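Local coordinates for protein alginate lyase, family PL7 (Zobellia galactanivorans, PDB 3ZPY) that is an alginate lyase of family PL7, present here as its catalytic domain, which probably cleaves the polysaccharide by beta-elimination, at residues A[8-13]-A[241-246]; A[140-145]-A[184-189]. One frame throughout, in Å; residues are numbered along the deposited sequence. Where two conformers were deposited one is given.

Contact 1 (A[8-13]-A[241-246]); sequences LGITAN and KNLSVT
L8 and L243 meet where a Schellman motif closes the short helix 4-8 on the edge of the jelly-roll interior. G9 is its C-prime residue: its positive phi (75°), easiest for glycine, turns the chain out of the helix, and the backbone N of G9 and of I10 bond back to helical carbonyls. The chi1 of L8, -160°, swings CG away from the backbone N, bringing CD1 to 3.9 Å from K241 CA and CD2 to 4.0 Å from L243 CD2; the two leucine side chains pass at a slant. From beyond the helix end I10 adds its branch methyl CG2, 4.1 Å from the same L243 CD2.

Polar backbone atoms are joined through water. Water 1 donates to L8 O (2.7 Å) and accepts from L243 N (2.9 Å). Water 2 lies 2.8 Å from L8 O and 2.7 Å from L243 O and has other acceptors in its surroundings, so it may not donate to both at once. N242, a residue type at ease with positive phi (54°), makes the corner at which the chain of strand 235-247 turns. K241 NZ forms a salt bridge with E56, and the side chain a cation-pi contact with W57. L79 touches L8, I10 and L243, and W15 covers I10 and L243: the C-terminal end of helix 4-8 packs against the two-sheet beta sandwich of the PL7 jelly roll.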
loop_
_atom_site.group_PDB
_atom_site.type_symbol
_atom_site.label_atom_id
_atom_site.label_comp_id
_atom_site.label_asym_id
_atom_site.label_seq_id
_atom_site.Cartn_x
_atom_site.Cartn_y
_atom_site.Cartn_z
ATOM N N LEU A 8 -12.430 7.307 -7.638
ATOM C CA LEU A 8 -12.156 6.768 -6.329
ATOM C C LEU A 8 -12.736 7.665 -5.217
ATOM O O LEU A 8 -12.864 7.233 -4.047
ATOM C CB LEU A 8 -10.654 6.597 -6.176
ATOM C CG LEU A 8 -10.177 5.635 -5.096
ATOM C CD1 LEU A 8 -10.672 4.183 -5.202
ATOM C CD2 LEU A 8 -8.606 5.648 -5.084
ATOM N N GLY A 9 -13.101 8.900 -5.573
ATOM C CA GLY A 9 -13.651 9.848 -4.569
ATOM C C GLY A 9 -12.624 10.427 -3.630
ATOM O O GLY A 9 -12.903 10.600 -2.435
ATOM N N ILE A 10 -11.430 10.696 -4.124
ATOM C CA ILE A 10 -10.292 11.188 -3.266
ATOM C C ILE A 10 -10.023 12.642 -3.633
ATOM O O ILE A 10 -10.337 13.091 -4.718
ATOM C CB ILE A 10 -8.987 10.330 -3.402
ATOM C CG1 ILE A 10 -8.493 10.265 -4.875
ATOM C CG2 ILE A 10 -9.248 8.884 -2.838
ATOM C CD1 ILE A 10 -7.151 9.561 -4.981
ATOM N N THR A 11 -9.406 13.383 -2.715
ATOM C CA THR A 11 -9.079 14.791 -2.979
ATOM C C THR A 11 -7.690 15.027 -2.296
ATOM O O THR A 11 -7.310 14.204 -1.456
ATOM C CB THR A 11 -10.114 15.745 -2.318
ATOM O OG1 THR A 11 -9.951 15.615 -0.864
ATOM C CG2 THR A 11 -11.555 15.413 -2.783
ATOM N N ALA A 12 -7.010 16.123 -2.604
ATOM C CA ALA A 12 -5.684 16.371 -2.016
ATOM C C ALA A 12 -5.813 16.500 -0.472
ATOM O O ALA A 12 -4.909 16.143 0.313
ATOM C CB ALA A 12 -5.070 17.623 -2.633
ATOM N N ASN A 13 -6.948 16.973 -0.033
ATOM C CA ASN A 13 -7.172 17.141 1.337
ATOM C C ASN A 13 -7.399 15.808 2.145
ATOM O O ASN A 13 -7.203 15.756 3.374
ATOM C CB ASN A 13 -8.123 18.269 1.601
ATOM C CG ASN A 13 -7.392 19.619 1.757
ATOM O OD1 ASN A 13 -7.781 20.426 2.589
ATOM N ND2 ASN A 13 -6.252 19.823 1.007
ATOM N N LYS A 241 -11.351 -0.098 -5.358
ATOM C CA LYS A 241 -12.561 0.745 -5.401
ATOM C C LYS A 241 -13.168 0.789 -4.001
ATOM O O LYS A 241 -12.701 0.087 -3.088
ATOM C CB LYS A 241 -13.612 0.209 -6.382
ATOM C CG LYS A 241 -14.145 -1.167 -6.154
ATOM C CD LYS A 241 -15.007 -1.601 -7.357
ATOM C CE LYS A 241 -15.540 -2.960 -7.090
ATOM N NZ LYS A 241 -16.524 -3.361 -8.157
ATOM N N ASN A 242 -14.234 1.578 -3.781
ATOM C CA ASN A 242 -14.975 1.608 -2.544
ATOM C C ASN A 242 -14.050 1.873 -1.345
ATOM O O ASN A 242 -14.084 1.098 -0.340
ATOM C CB ASN A 242 -15.733 0.248 -2.323
ATOM C CG ASN A 242 -16.725 -0.020 -3.369
ATOM O OD1 ASN A 242 -17.104 0.855 -4.114
ATOM N ND2 ASN A 242 -16.983 -1.314 -3.547
ATOM N N LEU A 243 -13.197 2.887 -1.454
ATOM C CA LEU A 243 -12.208 3.249 -0.443
ATOM C C LEU A 243 -12.848 4.245 0.522
ATOM O O LEU A 243 -13.396 5.259 0.109
ATOM C CB LEU A 243 -11.052 3.968 -1.164
ATOM C CG LEU A 243 -9.945 4.518 -0.220
ATOM C CD1 LEU A 243 -9.242 3.504 0.673
ATOM C CD2 LEU A 243 -8.905 5.232 -1.070
ATOM N N SER A 244 -12.662 3.987 1.801
ATOM C CA SER A 244 -12.942 5.015 2.796
ATOM C C SER A 244 -12.132 4.803 4.036
ATOM O O SER A 244 -11.763 3.672 4.361
ATOM C CB SER A 244 -14.419 5.000 3.159
ATOM O OG SER A 244 -14.729 3.844 3.872
ATOM N N VAL A 245 -11.857 5.899 4.735
ATOM C CA VAL A 245 -11.250 5.836 6.064
ATOM C C VAL A 245 -12.252 6.448 7.069
ATOM O O VAL A 245 -12.889 7.456 6.758
ATOM C CB VAL A 245 -9.890 6.541 6.100
ATOM C CG1 VAL A 245 -9.475 6.783 7.533
ATOM C CG2 VAL A 245 -8.856 5.637 5.494
ATOM N N THR A 246 -12.406 5.756 8.206
ATOM C CA THR A 246 -13.318 6.208 9.273
ATOM C C THR A 246 -12.519 6.303 10.564
ATOM O O THR A 246 -11.727 5.413 10.902
ATOM C CB THR A 246 -14.477 5.230 9.437
ATOM O OG1 THR A 246 -15.081 5.046 8.193
ATOM C CG2 THR A 246 -15.462 5.750 10.434
HETATM O O HOH W 1 -13.907 4.786 -3.539
HETATM O O HOH W 2 -12.588 7.480 -1.257
#

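Contact 2 (A[140-145]-A[184-189]); sequences VRVQFI and CKLVYS
L186 reaches from strand 182-189 across the sandwich to V140 and V142 of strand 138-146. Its CB leaves the backbone in the direction of the opposing strand but is still too far off to touch it. CG follows, anti to the backbone N (chi1 -175°), and projects the fork inward. At the tip CD1 comes 4.2 Å from V140 CG1 and 4.3 Å from V142 CG2, wedging between two valines of the same strand face. V140 and L186 reach toward each other tip to tip, L186 CD2 also lying 4.2 Å from V140 CG1. Leucine suits this place because its extra carbon spans a gap that leaves the CA atoms of V142 and L186 9.0 Å apart, while the compact valines favour the extended strand and meet the leucine methyls with their short branches.

On the other face of strand 138-146 the character is polar. R141 NE donates to Q143 OE1 at 3.0 Å, nearly straight (158°), with the donor above the carbonyl plane. The guanidinium also forms salt bridges with D138 and E165, which would help fix the group's rotation. On the interior side, V193 and L195 of strand 192-197 touch V140 and V142, and I159 of strand 154-160 joins V140. Backbone bonds tie strand 138-146 to strands 117-125 and 154-160, placing this buried contact between the two facing sheets.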
loop_
_atom_site.group_PDB
_atom_site.type_symbol
_atom_site.label_atom_id
_atom_site.label_comp_id
_atom_site.label_asym_id
_atom_site.label_seq_id
_atom_site.Cartn_x
_atom_site.Cartn_y
_atom_site.Cartn_z
ATOM N N VAL A 140 1.889 -2.275 9.989
ATOM C CA VAL A 140 1.426 -3.540 9.296
ATOM C C VAL A 140 1.491 -3.277 7.805
ATOM O O VAL A 140 1.199 -2.149 7.356
ATOM C CB VAL A 140 0.006 -3.994 9.786
ATOM C CG1 VAL A 140 -1.109 -3.025 9.309
ATOM C CG2 VAL A 140 -0.301 -5.430 9.321
ATOM N N ARG A 141 1.881 -4.319 7.089
ATOM C CA ARG A 141 1.769 -4.396 5.643
ATOM C C ARG A 141 0.911 -5.593 5.281
ATOM O O ARG A 141 1.219 -6.724 5.679
ATOM C CB ARG A 141 3.148 -4.572 5.033
ATOM C CG ARG A 141 3.975 -3.291 5.074
ATOM C CD ARG A 141 5.171 -3.371 4.105
ATOM N NE ARG A 141 6.023 -4.554 4.298
ATOM C CZ ARG A 141 6.976 -4.640 5.210
ATOM N NH1 ARG A 141 7.189 -3.661 6.080
ATOM N NH2 ARG A 141 7.708 -5.761 5.315
ATOM N N VAL A 142 -0.159 -5.362 4.480
ATOM C CA VAL A 142 -1.062 -6.413 4.017
ATOM C C VAL A 142 -0.610 -6.754 2.597
ATOM O O VAL A 142 -0.591 -5.856 1.756
ATOM C CB VAL A 142 -2.477 -5.843 4.043
ATOM C CG1 VAL A 142 -3.438 -6.904 3.506
ATOM C CG2 VAL A 142 -2.906 -5.385 5.438
ATOM N N GLN A 143 -0.222 -8.021 2.386
ATOM C CA GLN A 143 0.490 -8.362 1.163
ATOM C C GLN A 143 -0.063 -9.662 0.601
ATOM O O GLN A 143 -0.631 -10.454 1.293
ATOM C CB GLN A 143 1.989 -8.609 1.429
ATOM C CG GLN A 143 2.615 -7.369 2.116
ATOM C CD GLN A 143 3.844 -7.624 2.825
ATOM O OE1 GLN A 143 4.817 -6.852 2.722
ATOM N NE2 GLN A 143 3.797 -8.668 3.658
ATOM N N PHE A 144 0.087 -9.823 -0.722
ATOM C CA PHE A 144 0.035 -11.144 -1.341
ATOM C C PHE A 144 1.448 -11.559 -1.810
ATOM O O PHE A 144 2.143 -10.734 -2.389
ATOM C CB PHE A 144 -0.934 -11.192 -2.531
ATOM C CG PHE A 144 -2.386 -11.179 -2.177
ATOM C CD1 PHE A 144 -2.912 -11.603 -0.943
ATOM C CD2 PHE A 144 -3.268 -10.838 -3.197
ATOM C CE1 PHE A 144 -4.294 -11.542 -0.730
ATOM C CE2 PHE A 144 -4.634 -10.819 -3.011
ATOM C CZ PHE A 144 -5.144 -11.192 -1.751
ATOM N N ILE A 145 1.759 -12.829 -1.555
ATOM C CA ILE A 145 3.013 -13.400 -1.911
ATOM C C ILE A 145 2.755 -14.659 -2.756
ATOM O O ILE A 145 1.877 -15.482 -2.435
ATOM C CB ILE A 145 3.878 -13.714 -0.672
ATOM C CG1 ILE A 145 5.264 -14.266 -1.120
ATOM C CG2 ILE A 145 3.170 -14.690 0.310
ATOM C CD1 ILE A 145 6.272 -14.150 -0.029
ATOM N N CYS A 184 -11.792 -5.421 2.057
ATOM C CA CYS A 184 -10.804 -5.444 3.156
ATOM C C CYS A 184 -11.193 -4.398 4.164
ATOM O O CYS A 184 -11.696 -3.318 3.802
ATOM C CB CYS A 184 -9.409 -5.075 2.622
ATOM S SG CYS A 184 -8.812 -6.107 1.289
ATOM N N LYS A 185 -10.989 -4.706 5.451
ATOM C CA LYS A 185 -11.235 -3.755 6.526
ATOM C C LYS A 185 -10.047 -3.870 7.477
ATOM O O LYS A 185 -9.876 -4.921 8.110
ATOM C CB LYS A 185 -12.577 -4.061 7.196
ATOM C CG LYS A 185 -12.937 -3.069 8.317
ATOM C CD LYS A 185 -14.371 -3.201 8.805
ATOM C CE LYS A 185 -14.693 -4.487 9.472
ATOM N NZ LYS A 185 -15.982 -4.504 10.254
ATOM N N LEU A 186 -9.277 -2.801 7.604
ATOM C CA LEU A 186 -8.048 -2.766 8.452
ATOM C C LEU A 186 -8.349 -1.818 9.596
ATOM O O LEU A 186 -8.710 -0.645 9.382
ATOM C CB LEU A 186 -6.928 -2.283 7.568
ATOM C CG LEU A 186 -5.551 -2.293 8.228
ATOM C CD1 LEU A 186 -5.168 -3.701 8.650
ATOM C CD2 LEU A 186 -4.528 -1.684 7.256
ATOM N N VAL A 187 -8.283 -2.341 10.814
ATOM C CA VAL A 187 -8.719 -1.603 12.018
ATOM C C VAL A 187 -7.509 -1.534 12.938
ATOM O O VAL A 187 -6.858 -2.532 13.179
ATOM C CB VAL A 187 -9.890 -2.265 12.701
ATOM C CG1 VAL A 187 -10.342 -1.392 13.880
ATOM C CG2 VAL A 187 -11.125 -2.407 11.722
ATOM N N TYR A 188 -7.331 -0.375 13.552
ATOM C CA TYR A 188 -6.373 -0.189 14.651
ATOM C C TYR A 188 -7.199 0.436 15.766
ATOM O O TYR A 188 -7.684 1.557 15.616
ATOM C CB TYR A 188 -5.235 0.791 14.195
ATOM C CG TYR A 188 -3.942 0.721 14.997
ATOM C CD1 TYR A 188 -3.766 -0.094 16.149
ATOM C CD2 TYR A 188 -2.837 1.420 14.531
ATOM C CE1 TYR A 188 -2.525 -0.103 16.872
ATOM C CE2 TYR A 188 -1.575 1.406 15.217
ATOM C CZ TYR A 188 -1.435 0.609 16.353
ATOM O OH TYR A 188 -0.166 0.636 17.011
ATOM N N SER A 189 -7.375 -0.340 16.857
ATOM C CA SER A 189 -8.281 0.067 17.947
ATOM C C SER A 189 -7.895 -0.675 19.163
ATOM O O SER A 189 -7.596 -1.882 19.108
ATOM C CB SER A 189 -9.762 -0.250 17.567
ATOM O OG SER A 189 -10.624 0.210 18.617
#

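Overall arrangement
Contacts 1 and 2 both reach the seven-stranded sheet, where strand 96-107 separates strands 235-247 and 182-189. Their centres lie 17 Å apart and their nearest atoms about 7 Å, so they do not touch. Contact 2 is nested in the chain loop closed by contact 1, whose segments come from the two ends of the domain. Contact 1 packs the end of helix 4-8 against strand 235-247 and is partly buried; contact 2 joins the facing sheets in the interior. Strand 138-146 belongs to the other sheet, the one that in PL7 lyases typically forms the substrate groove. The sodium ion, bound by T35, A37 and I40, is held by neither contact.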